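Local coordinates for protein probable glucarate dehydratase (PDB 3VDG) that probably dehydrates glucarate or a closely related acid sugar, as a metal-dependent member of the enolase superfamily, at residues P240-P245 with Y267-T272; T253-A258 with A282-M287; A228-R233 with A259-V264; P44-V49 with G217-P222; G339-S344 with L365-D370. All coordinates share one frame; numbering follows the deposited sequence.

Contact 1: P240-P245 with Y267-T272. With NA (sodium ion), chain C.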
# COMPACT_ATOMS: atom_id res chain seq x y z
N PRO A 240 15.00 19.67 16.41
CA PRO A 240 15.69 18.52 15.81
C PRO A 240 16.54 18.98 14.62
O PRO A 240 16.15 19.90 13.89
CB PRO A 240 14.53 17.62 15.36
CG PRO A 240 13.39 17.99 16.27
CD PRO A 240 13.54 19.48 16.45
N LEU A 241 17.69 18.32 14.44
CA LEU A 241 18.67 18.70 13.41
C LEU A 241 19.00 17.51 12.53
O LEU A 241 19.07 16.37 12.99
CB LEU A 241 19.99 19.19 14.06
CG LEU A 241 19.91 20.40 15.00
CD1 LEU A 241 21.29 20.70 15.55
CD2 LEU A 241 19.35 21.63 14.29
N ARG A 242 19.23 17.78 11.25
CA ARG A 242 19.62 16.73 10.32
C ARG A 242 20.73 17.27 9.46
O ARG A 242 20.78 18.46 9.19
CB ARG A 242 18.46 16.38 9.40
CG ARG A 242 17.19 16.01 10.11
CD ARG A 242 16.04 16.37 9.19
NE ARG A 242 14.77 16.11 9.82
CZ ARG A 242 13.60 16.26 9.23
NH1 ARG A 242 13.53 16.70 7.97
NH2 ARG A 242 12.50 15.98 9.90
N LEU A 243 21.60 16.38 9.02
CA LEU A 243 22.70 16.78 8.16
C LEU A 243 22.71 15.83 6.96
O LEU A 243 22.50 14.63 7.11
CB LEU A 243 24.03 16.67 8.93
CG LEU A 243 25.35 16.91 8.20
CD1 LEU A 243 25.39 18.32 7.60
CD2 LEU A 243 26.52 16.70 9.17
N ASP A 244 22.95 16.38 5.77
CA ASP A 244 22.87 15.61 4.53
C ASP A 244 23.97 16.04 3.58
O ASP A 244 23.86 17.07 2.91
CB ASP A 244 21.50 15.87 3.89
CG ASP A 244 21.38 15.26 2.50
OD1 ASP A 244 22.20 14.39 2.11
OD2 ASP A 244 20.44 15.66 1.79
N PRO A 245 25.06 15.27 3.53
CA PRO A 245 26.14 15.67 2.62
C PRO A 245 26.04 14.99 1.25
O PRO A 245 27.04 14.98 0.52
CB PRO A 245 27.39 15.15 3.35
CG PRO A 245 26.90 13.88 3.96
CD PRO A 245 25.47 14.15 4.40
N TYR A 267 18.63 12.52 12.54
CA TYR A 267 19.19 11.45 11.71
C TYR A 267 20.28 12.03 10.82
O TYR A 267 20.39 13.24 10.70
CB TYR A 267 18.12 10.71 10.89
CG TYR A 267 17.19 11.54 9.98
CD1 TYR A 267 15.82 11.57 10.22
CD2 TYR A 267 17.67 12.22 8.87
CE1 TYR A 267 14.95 12.28 9.40
CE2 TYR A 267 16.81 12.94 8.03
CZ TYR A 267 15.45 12.96 8.29
OH TYR A 267 14.58 13.68 7.47
N LEU A 268 21.08 11.16 10.23
CA LEU A 268 22.14 11.55 9.30
C LEU A 268 21.81 11.00 7.91
O LEU A 268 21.68 9.78 7.77
CB LEU A 268 23.47 10.95 9.79
CG LEU A 268 24.71 11.18 8.93
CD1 LEU A 268 25.02 12.67 8.90
CD2 LEU A 268 25.89 10.40 9.52
N GLU A 269 21.64 11.86 6.90
CA GLU A 269 21.16 11.37 5.60
C GLU A 269 22.32 11.12 4.67
O GLU A 269 23.18 11.99 4.53
CB GLU A 269 20.25 12.38 4.87
CG GLU A 269 19.28 13.18 5.71
CD GLU A 269 18.45 14.14 4.85
OE1 GLU A 269 17.94 15.14 5.40
OE2 GLU A 269 18.32 13.89 3.62
N ASP A 270 22.32 9.97 4.00
CA ASP A 270 23.29 9.68 2.93
C ASP A 270 24.68 10.20 3.22
O ASP A 270 25.22 11.02 2.45
CB ASP A 270 22.79 10.25 1.58
CG ASP A 270 21.54 9.54 1.10
OD1 ASP A 270 21.60 8.29 1.05
OD2 ASP A 270 20.51 10.21 0.82
N PRO A 271 25.29 9.74 4.32
CA PRO A 271 26.67 10.16 4.54
C PRO A 271 27.65 9.65 3.47
O PRO A 271 28.61 10.33 3.15
CB PRO A 271 27.01 9.53 5.91
CG PRO A 271 26.02 8.41 6.09
CD PRO A 271 24.76 8.91 5.41
N THR A 272 27.39 8.47 2.90
CA THR A 272 28.38 7.80 2.06
C THR A 272 27.65 7.06 0.92
O THR A 272 26.47 6.73 1.06
CB THR A 272 29.22 6.82 2.92
OG1 THR A 272 30.38 6.40 2.20
CG2 THR A 272 28.39 5.59 3.34
NA NA C . 18.63 14.07 1.44
O HOH W 1 20.46 12.99 0.40
O HOH W 2 17.86 15.83 0.19

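Contact 2: T253-A258 with A282-M287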
# COMPACT_ATOMS: atom_id res chain seq x y z
N THR A 253 35.16 8.21 7.22
CA THR A 253 34.91 9.59 7.58
C THR A 253 33.50 9.75 8.18
O THR A 253 33.31 10.51 9.14
CB THR A 253 35.11 10.50 6.35
OG1 THR A 253 36.49 10.47 5.96
CG2 THR A 253 34.67 11.92 6.64
N SER A 254 32.53 9.03 7.63
CA SER A 254 31.13 9.14 8.09
C SER A 254 31.01 8.72 9.54
O SER A 254 30.27 9.32 10.33
CB SER A 254 30.23 8.24 7.23
OG SER A 254 30.28 8.65 5.87
N VAL A 255 31.71 7.65 9.89
CA VAL A 255 31.66 7.09 11.24
C VAL A 255 32.24 8.11 12.23
O VAL A 255 31.73 8.26 13.34
CB VAL A 255 32.36 5.72 11.31
CG1 VAL A 255 32.61 5.32 12.76
CG2 VAL A 255 31.56 4.65 10.58
N LYS A 256 33.26 8.85 11.82
CA LYS A 256 33.80 9.90 12.69
C LYS A 256 32.82 11.05 12.88
O LYS A 256 32.67 11.59 13.98
CB LYS A 256 35.13 10.43 12.14
CG LYS A 256 36.26 9.43 12.26
CD LYS A 256 37.46 9.84 11.41
CE LYS A 256 38.48 8.71 11.32
NZ LYS A 256 39.52 9.04 10.32
N VAL A 257 32.17 11.45 11.80
CA VAL A 257 31.18 12.51 11.89
C VAL A 257 30.04 12.07 12.82
O VAL A 257 29.63 12.82 13.72
CB VAL A 257 30.60 12.90 10.51
CG1 VAL A 257 29.47 13.91 10.67
CG2 VAL A 257 31.71 13.47 9.62
N ALA A 258 29.54 10.86 12.60
CA ALA A 258 28.44 10.34 13.43
C ALA A 258 28.82 10.28 14.91
O ALA A 258 28.04 10.68 15.79
CB ALA A 258 27.98 8.98 12.92
N ALA A 282 26.09 2.48 9.31
CA ALA A 282 24.96 2.35 10.24
C ALA A 282 25.31 1.44 11.42
O ALA A 282 24.80 1.61 12.53
CB ALA A 282 23.72 1.82 9.53
N ALA A 283 26.19 0.47 11.16
CA ALA A 283 26.61 -0.46 12.22
C ALA A 283 27.29 0.28 13.38
O ALA A 283 27.29 -0.19 14.51
CB ALA A 283 27.54 -1.54 11.66
N GLN A 284 27.87 1.45 13.10
CA GLN A 284 28.57 2.21 14.14
C GLN A 284 27.85 3.49 14.53
O GLN A 284 28.00 3.97 15.64
CB GLN A 284 30.01 2.53 13.70
CG GLN A 284 30.86 1.32 13.33
CD GLN A 284 32.35 1.64 13.26
OE1 GLN A 284 32.90 2.29 14.15
NE2 GLN A 284 33.01 1.15 12.22
N ALA A 285 27.04 4.04 13.62
CA ALA A 285 26.40 5.33 13.89
C ALA A 285 25.36 5.22 15.01
O ALA A 285 24.53 4.33 15.01
CB ALA A 285 25.76 5.87 12.62
N PRO A 286 25.43 6.14 15.98
CA PRO A 286 24.49 6.11 17.10
C PRO A 286 23.11 6.66 16.69
O PRO A 286 22.11 6.25 17.26
CB PRO A 286 25.15 7.00 18.16
CG PRO A 286 26.08 7.89 17.39
CD PRO A 286 26.52 7.12 16.17
N MET A 287 23.05 7.55 15.70
CA MET A 287 21.74 7.99 15.20
C MET A 287 21.34 7.19 13.96
O MET A 287 22.19 6.58 13.30
CB MET A 287 21.72 9.50 14.91
CG MET A 287 22.54 9.96 13.69
SD MET A 287 24.35 9.79 13.83
CE MET A 287 24.68 11.08 15.03
O HOH W 3 29.91 6.51 14.71

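Contact 3: A228-R233 with A259-V264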
# COMPACT_ATOMS: atom_id res chain seq x y z
N ALA A 228 28.99 23.97 12.10
CA ALA A 228 27.73 24.64 11.83
C ALA A 228 26.61 23.91 12.55
O ALA A 228 25.72 24.55 13.12
CB ALA A 228 27.45 24.72 10.33
N VAL A 229 26.65 22.58 12.54
CA VAL A 229 25.62 21.83 13.23
C VAL A 229 25.59 22.19 14.73
O VAL A 229 24.52 22.47 15.29
CB VAL A 229 25.73 20.31 12.99
CG1 VAL A 229 24.77 19.57 13.91
CG2 VAL A 229 25.39 19.99 11.53
N GLU A 230 26.75 22.20 15.37
CA GLU A 230 26.82 22.53 16.80
C GLU A 230 26.38 23.96 17.09
O GLU A 230 25.77 24.22 18.13
CB GLU A 230 28.21 22.27 17.37
CG GLU A 230 28.89 21.06 16.77
CD GLU A 230 29.33 20.07 17.82
OE1 GLU A 230 28.57 19.85 18.78
OE2 GLU A 230 30.42 19.48 17.65
N ALA A 231 26.68 24.89 16.19
CA ALA A 231 26.22 26.26 16.36
C ALA A 231 24.70 26.33 16.27
O ALA A 231 24.05 27.10 16.99
CB ALA A 231 26.85 27.18 15.32
N LEU A 232 24.13 25.55 15.36
CA LEU A 232 22.67 25.49 15.25
C LEU A 232 22.10 24.96 16.55
O LEU A 232 21.10 25.49 17.05
CB LEU A 232 22.23 24.62 14.07
CG LEU A 232 22.48 25.28 12.71
CD1 LEU A 232 22.41 24.26 11.58
CD2 LEU A 232 21.49 26.42 12.48
N ARG A 233 22.71 23.91 17.09
CA ARG A 233 22.22 23.32 18.33
C ARG A 233 22.26 24.38 19.45
O ARG A 233 21.33 24.48 20.26
CB ARG A 233 23.04 22.08 18.72
CG ARG A 233 22.77 21.48 20.10
CD ARG A 233 21.29 21.26 20.42
NE ARG A 233 20.71 20.08 19.76
CZ ARG A 233 19.66 20.12 18.94
NH1 ARG A 233 19.06 21.28 18.68
NH2 ARG A 233 19.21 19.00 18.37
N ALA A 259 30.02 9.79 15.20
CA ALA A 259 30.48 9.70 16.59
C ALA A 259 30.55 11.09 17.18
O ALA A 259 30.10 11.32 18.30
CB ALA A 259 31.83 8.99 16.69
N GLY A 260 31.09 12.03 16.41
CA GLY A 260 31.22 13.40 16.87
C GLY A 260 29.90 14.11 17.04
O GLY A 260 29.81 15.08 17.79
N LEU A 261 28.85 13.67 16.35
CA LEU A 261 27.55 14.32 16.49
C LEU A 261 26.55 13.46 17.29
O LEU A 261 25.33 13.70 17.24
CB LEU A 261 26.98 14.71 15.12
CG LEU A 261 27.75 15.81 14.37
CD1 LEU A 261 27.15 16.01 12.98
CD2 LEU A 261 27.77 17.11 15.15
N GLU A 262 27.06 12.47 18.01
CA GLU A 262 26.20 11.65 18.85
C GLU A 262 25.33 12.57 19.71
O GLU A 262 25.82 13.52 20.30
CB GLU A 262 27.03 10.72 19.74
CG GLU A 262 26.17 9.95 20.74
CD GLU A 262 26.88 8.75 21.33
OE1 GLU A 262 28.10 8.61 21.13
OE2 GLU A 262 26.21 7.92 22.00
N GLY A 263 24.03 12.29 19.76
CA GLY A 263 23.11 13.05 20.60
C GLY A 263 22.72 14.41 20.06
O GLY A 263 21.95 15.14 20.69
N VAL A 264 23.24 14.78 18.89
CA VAL A 264 22.92 16.07 18.30
C VAL A 264 21.95 15.96 17.11
O VAL A 264 21.05 16.80 16.95
CB VAL A 264 24.20 16.81 17.84
CG1 VAL A 264 23.86 18.19 17.31
CG2 VAL A 264 25.20 16.94 18.99
O HOH W 4 22.17 18.32 21.12

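Contact 4: P44-V49 with G217-P222. With ACT (acetate ion), chain E.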
# COMPACT_ATOMS: atom_id res chain seq x y z
N PRO A 44 21.86 31.15 -5.40
CA PRO A 44 23.02 30.29 -5.68
C PRO A 44 23.31 29.35 -4.53
O PRO A 44 24.33 29.48 -3.86
CB PRO A 44 24.16 31.30 -5.85
CG PRO A 44 23.79 32.43 -4.94
CD PRO A 44 22.27 32.51 -4.99
N LEU A 45 22.41 28.39 -4.30
CA LEU A 45 22.53 27.41 -3.21
C LEU A 45 23.57 26.35 -3.58
O LEU A 45 23.56 25.81 -4.68
CB LEU A 45 21.16 26.73 -2.97
CG LEU A 45 19.97 27.64 -2.64
CD1 LEU A 45 18.70 26.81 -2.42
CD2 LEU A 45 20.28 28.48 -1.41
N LEU A 46 24.46 26.05 -2.64
CA LEU A 46 25.58 25.16 -2.92
C LEU A 46 25.25 23.74 -2.48
O LEU A 46 24.55 23.54 -1.48
CB LEU A 46 26.81 25.64 -2.12
CG LEU A 46 27.44 26.93 -2.65
CD1 LEU A 46 28.43 27.49 -1.63
CD2 LEU A 46 28.11 26.70 -4.01
N ASN A 47 25.77 22.76 -3.23
CA ASN A 47 25.71 21.39 -2.81
C ASN A 47 26.97 20.68 -3.24
O ASN A 47 27.89 21.32 -3.79
CB ASN A 47 24.44 20.66 -3.31
CG ASN A 47 24.36 20.59 -4.82
OD1 ASN A 47 25.36 20.38 -5.49
ND2 ASN A 47 23.16 20.76 -5.38
N THR A 48 27.06 19.39 -2.96
CA THR A 48 28.33 18.70 -3.15
C THR A 48 28.69 18.56 -4.64
O THR A 48 29.85 18.29 -4.98
CB THR A 48 28.40 17.35 -2.40
OG1 THR A 48 29.77 16.98 -2.22
CG2 THR A 48 27.68 16.22 -3.17
N VAL A 49 27.72 18.77 -5.55
CA VAL A 49 28.03 18.60 -6.97
C VAL A 49 28.07 19.91 -7.77
O VAL A 49 28.29 19.89 -8.98
CB VAL A 49 27.09 17.60 -7.68
CG1 VAL A 49 27.28 16.19 -7.11
CG2 VAL A 49 25.63 18.06 -7.62
N GLY A 217 24.97 19.60 3.45
CA GLY A 217 26.42 19.58 3.64
C GLY A 217 27.12 18.99 2.42
O GLY A 217 26.58 19.02 1.31
N GLY A 218 28.31 18.44 2.61
CA GLY A 218 29.09 17.93 1.48
C GLY A 218 29.79 19.05 0.71
O GLY A 218 30.34 18.81 -0.37
N VAL A 219 29.76 20.26 1.26
CA VAL A 219 30.33 21.45 0.63
C VAL A 219 31.67 21.88 1.27
O VAL A 219 32.61 22.20 0.57
CB VAL A 219 29.33 22.63 0.65
CG1 VAL A 219 29.97 23.89 0.08
CG2 VAL A 219 28.05 22.27 -0.15
N PHE A 220 31.72 21.89 2.60
CA PHE A 220 32.95 22.22 3.32
C PHE A 220 33.40 20.98 4.08
O PHE A 220 32.64 20.02 4.21
CB PHE A 220 32.74 23.40 4.28
CG PHE A 220 32.51 24.71 3.58
CD1 PHE A 220 33.58 25.47 3.13
CD2 PHE A 220 31.22 25.19 3.36
CE1 PHE A 220 33.37 26.68 2.47
CE2 PHE A 220 31.00 26.40 2.70
CZ PHE A 220 32.09 27.15 2.25
N ALA A 221 34.64 21.00 4.57
CA ALA A 221 35.21 19.86 5.28
C ALA A 221 34.28 19.44 6.42
O ALA A 221 33.64 20.28 7.02
CB ALA A 221 36.60 20.22 5.83
N PRO A 222 34.22 18.13 6.71
CA PRO A 222 33.27 17.65 7.71
C PRO A 222 33.37 18.39 9.04
O PRO A 222 32.35 18.72 9.65
CB PRO A 222 33.65 16.17 7.89
CG PRO A 222 34.44 15.80 6.69
CD PRO A 222 34.86 17.04 5.96
C ACT E . 19.53 20.36 -3.59
O ACT E . 18.44 20.98 -3.67
OXT ACT E . 20.59 20.85 -4.05
CH3 ACT E . 19.60 19.00 -2.94
O HOH W 5 25.24 18.31 -1.07

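Contact 5: G339-S344 with L365-D370. With FMT (formic acid), chain B.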
# COMPACT_ATOMS: atom_id res chain seq x y z
N GLY A 339 11.85 4.03 9.57
CA GLY A 339 11.18 5.31 9.77
C GLY A 339 10.89 5.94 8.41
O GLY A 339 11.41 5.50 7.38
N LEU A 340 10.06 6.98 8.40
CA LEU A 340 9.62 7.59 7.13
C LEU A 340 9.66 9.10 7.23
O LEU A 340 9.11 9.68 8.16
CB LEU A 340 8.20 7.16 6.78
CG LEU A 340 7.68 7.70 5.43
CD1 LEU A 340 8.38 6.98 4.28
CD2 LEU A 340 6.17 7.48 5.34
N SER A 341 10.32 9.73 6.27
CA SER A 341 10.35 11.19 6.24
C SER A 341 9.98 11.57 4.80
O SER A 341 9.43 10.74 4.06
CB SER A 341 11.77 11.67 6.63
OG SER A 341 11.83 13.09 6.74
N MET A 342 10.26 12.81 4.40
CA MET A 342 9.98 13.22 3.02
C MET A 342 11.05 14.15 2.45
O MET A 342 11.48 15.12 3.10
CB MET A 342 8.59 13.88 2.91
CG MET A 342 8.17 14.16 1.47
SD MET A 342 6.57 15.02 1.35
CE MET A 342 5.45 13.82 2.08
N HIS A 343 11.47 13.84 1.23
CA HIS A 343 12.50 14.54 0.48
C HIS A 343 11.83 15.53 -0.42
O HIS A 343 10.68 15.36 -0.80
CB HIS A 343 13.25 13.50 -0.39
CG HIS A 343 14.11 14.08 -1.49
ND1 HIS A 343 13.64 14.29 -2.76
CD2 HIS A 343 15.44 14.51 -1.49
CE1 HIS A 343 14.63 14.81 -3.52
NE2 HIS A 343 15.73 14.95 -2.74
N SER A 344 12.55 16.59 -0.78
CA SER A 344 11.99 17.56 -1.70
C SER A 344 13.05 18.10 -2.65
O SER A 344 14.25 17.96 -2.40
CB SER A 344 11.28 18.70 -0.96
OG SER A 344 12.16 19.74 -0.66
N LEU A 365 4.26 8.94 9.09
CA LEU A 365 5.13 10.05 8.64
C LEU A 365 5.13 11.09 9.73
O LEU A 365 4.32 12.01 9.70
CB LEU A 365 4.67 10.66 7.32
CG LEU A 365 5.83 11.27 6.51
CD1 LEU A 365 5.41 11.70 5.11
CD2 LEU A 365 6.48 12.44 7.25
N THR A 366 6.03 10.92 10.70
CA THR A 366 6.05 11.77 11.88
C THR A 366 7.22 12.77 11.90
O THR A 366 7.16 13.77 12.61
CB THR A 366 6.06 10.92 13.16
OG1 THR A 366 7.11 9.94 13.06
CG2 THR A 366 4.71 10.20 13.31
N TYR A 367 8.28 12.49 11.13
CA TYR A 367 9.35 13.47 10.93
C TYR A 367 8.84 14.67 10.15
O TYR A 367 7.98 14.54 9.28
CB TYR A 367 10.53 12.86 10.17
CG TYR A 367 11.33 11.84 10.93
CD1 TYR A 367 12.08 12.20 12.05
CD2 TYR A 367 11.36 10.52 10.52
CE1 TYR A 367 12.82 11.26 12.75
CE2 TYR A 367 12.10 9.57 11.20
CZ TYR A 367 12.83 9.95 12.31
OH TYR A 367 13.56 9.00 12.98
N ALA A 368 9.38 15.85 10.44
CA ALA A 368 9.01 17.02 9.67
C ALA A 368 9.44 16.80 8.21
O ALA A 368 10.51 16.25 7.97
CB ALA A 368 9.70 18.25 10.26
N CYS A 369 8.63 17.22 7.24
CA CYS A 369 8.98 17.08 5.82
C CYS A 369 9.96 18.16 5.35
O CYS A 369 9.86 19.31 5.74
CB CYS A 369 7.72 17.20 4.93
SG CYS A 369 6.48 15.90 5.23
N ASP A 370 10.89 17.79 4.48
CA ASP A 370 11.71 18.79 3.79
C ASP A 370 10.86 19.62 2.82
O ASP A 370 9.91 19.11 2.23
CB ASP A 370 12.80 18.09 2.97
CG ASP A 370 13.88 17.43 3.85
OD1 ASP A 370 13.92 17.69 5.07
OD2 ASP A 370 14.70 16.67 3.30
C FMT B . 19.14 16.18 -2.78
O1 FMT B . 19.33 15.48 -1.79
O2 FMT B . 18.14 15.91 -3.62
O HOH W 6 15.10 17.00 0.65

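Contact 1: P240-P245 with Y267-T272
Asp244 OD2 is held by two partners at once, Lys216 and a sodium ion, and the same ion takes Glu269 OE2 from the neighbouring strand at 2.2 Å. The two carboxylates lie stacked with their planes 20° apart, and OD2 of Asp244 sits 3.3 Å from OE2 of Glu269. The shared metal, with lysines beside it, probably makes such crowding of acids tolerable. Asp244 gets there with CG anti to the backbone N (chi1 172°). One metal-bound water donates to Asp244 OD1 and, at 2.8 Å, to Asp270 OD2, tying a second-shell acid to the ion, while Asn292 completes the protein ligands and Lys214 pairs with Glu269 OE1.

The strands run parallel, and a backbone bond joins Glu269 N to Leu243 O (2.9 Å). Just before it the strands draw apart, so that the buried Leu243 N and Tyr267 O have no hydrogen-bond partner in the model. Arg242 lays its aliphatic part over one face of the Tyr267 ring, with CG 4.0 Å from the ring centroid in a CH-pi contact. Although the tyrosine hydroxyl rests over the guanidinium face, the two are not hydrogen-bonded; the hydroxyl pairs with Ser341, and the guanidinium with Glu266, Ala368 and Asp370. On the other face of the sheet Leu243 CB meets Leu268 CD1 at 4.1 Å.

Acids at the C-terminal ends of successive parallel strands, joined by helix 251-260, are the arrangement of the magnesium site of the enolase superfamily barrel, here occupied by sodium.

Contact 2: T253-A258 with A282-M287
Ala258 CB provides the apolar centre of this contact, with three residues of the other segment gathered round its single methyl group. Ala285 CB approaches it to 3.8 Å, Pro286 brings its CD to 4.0 Å, and Met287 SD comes within 3.8 Å. The methionine reaches this place by folding up: CG lies between its own backbone N and carbonyl carbon (chi1 71°), and further bends at the next two torsions curl the chain so that CE rests 3.5 Å from Ala258 O. A small side chain on the helix is thus met by the chain leaving the second helix, and the two backbones can come close.

One turn earlier, Val255 meets Gln284 with their side chains crossing at about a right angle. The branches CG1 and CG2 of the valine lie against CB and the amide carbon of the glutamine, which is modelled in two conformers, so the placing of its amide is doubtful.

Polar links are sparse, and no direct hydrogen bond crosses between the segments. A water donates to Val255 O at 2.9 Å, and weakly to Gln284 O at 3.3 Å, bridging the two carbonyls.

Such packing, largely apolar with one bridging water, joins helices 251-260 and 275-284, consecutive members of the outer helical layer of a beta/alpha barrel; Met287 already belongs to the approach to strand 289-291.

Contact 3: A228-R233 with A259-V264
In the outer helical layer of the barrel, helix 222-235 lies against the end of helix 251-260 and the turn that follows it, chiefly through Val229, Arg233, Leu261 and Val264. The apolar part is a meeting of branches: Val229 CG1 touches Val264 CG1 at 3.8 Å and Leu261 CD2 at 4.1 Å, the side chains crossing at a slant in both pairs. With chi1 of Val229 at 171°, it is the CG1 branch, anti to the backbone N, and not CG2, that is turned toward Val264.

Leu261 is where the chain leaves helical geometry. The backbone bond from Val264 N to Leu261 O, 2.9 Å, closes the turn through Gly263, whose phi is positive at 77°, and brings Val264 alongside the other helix, where CG1 can touch it. The elements concerned succeed one another as helix, strand and helix of the beta/alpha barrel, and strand 241-244 runs beneath them: Val229, Arg233 and Val264 all rest on Leu241, and Leu261 on Leu243.

Polar contacts belong to Arg233. Its chain bends at the second and third torsions, which curls the guanidinium back toward the turn. NH2 makes a weak bond to Val264 O (3.2 Å, only 126° at the hydrogen). NE is better served, giving its hydrogen to a water in the guanidinium plane at 2.7 Å, and that water donates in turn to Gly263 O at 3.2 Å. NH1 is engaged by His239 O. Nearer the solvent, Glu230 leans its carboxylate carbon toward Leu261 CD2, 4.3 Å away.

Contact 4: P44-V49 with G217-P222
The backbones come nearest where Thr48, just past the short strand 46-47, faces Gly218 in the loop after strand 213-216, their CA atoms 4.8 Å apart; the glycine carries a positive phi of 78°. Thr48 OG1 donates to Gly218 O in a short bond of 2.7 Å, the hydroxyl lying anti to its backbone N (chi1 -158°) and approaching the carbonyl somewhat out of its plane. A second tie is indirect: one water accepts from Thr48 N at 2.8 Å and donates to Gly217 O at the same distance, bridging backbones too far apart to bond.

Val219 fills the apolar side of the contact. Its CG2 methyl packs on the Asn47 backbone, 3.6 Å from the carbonyl carbon C of Asn47, and reaches Leu46 CB at 4.1 Å. On the loop, Glu225 accepts from the backbone nitrogens of Gly218, Val219 and Phe220, which probably helps to hold the carbonyl that Thr48 uses.

CB of Asn47 points away from the loop, and its amide serves other partners. OD1 accepts from Val49 N at 2.9 Å, an Asx turn that sets the bend after the strand, and ND2 divides between Asp427 and an acetate ion, 2.9 Å to OXT, which also bonds His52 and His372.

The chemistry thus implies a junction held by one direct hydroxyl bond, a water and a methyl group, fastening a barrel loop to a chain portion whose Asn47 amide holds an acetate, probably from the crystallisation liquor, that may mark a pocket near the metal site.

Contact 5: G339-S344 with L365-D370
Asp370 N donates to Met342 O at 3.1 Å, the sole direct hydrogen bond between the two segments. Beside it a water donates to Asp370 OD2 at 2.7 Å and accepts from Ser344 N, carrying the connection two residues further along the chain. Met342, extended to its sulfur and then bent at the last torsion, lies along the apolar side: CB meets Cys369 SG at 3.7 Å, and CE touches Leu365 CD1 as the side chains cross at about a right angle. Leu365 also packs its CG on Leu340 CD2, 4.0 Å away. The Tyr367 ring turns its edge to Leu340 O, with CD2 at 3.4 Å; this buried carbonyl has no polar partner, and a ring C-H edge is what it meets instead.

The next shell fixes these groups. Asp370 is salt-bridged to Lys214, and the Tyr367 ring stands edge-to-face with that of Tyr267. Ser344 OG bonds His372. His343, whose CB points away from the other segment, gives NE2 to formate O2 in an almost straight bond (2.7 Å, 178°), while ND1 is bonded to Asp316. A histidine backed by an aspartate and facing the bound formate near the metal is consistent with the His-Asp pair of the enolase superfamily.

Outermost lie the barrel elements: strand 312-315 flanks 339-342, helix 349-360 covers Met342 and Leu365, and Cys369 rests on strand 166-174, so that the extended chain 365-370 fills the position between the last parallel strand and the first.

Contact 4 comes first along the chain, contacts 1, 2 and 3 interleave their segments, and contact 5 follows. Contact 1 lies among the others and touches each of them: its centre is about 11 Å from those of contacts 2 and 3 and about 13 Å from those of contacts 4 and 5. Contacts 2 and 3 both use helix 251-260, packing it on the next and the preceding helix of the barrel, whereas contacts 1 and 5 reach the same sheet. Contacts 4 and 5, with centres about 22 Å apart, do not touch. The arrangement illustrates how a beta/alpha barrel places metal-binding residues at strand ends, while contacts 2 and 3 pack the surrounding helices.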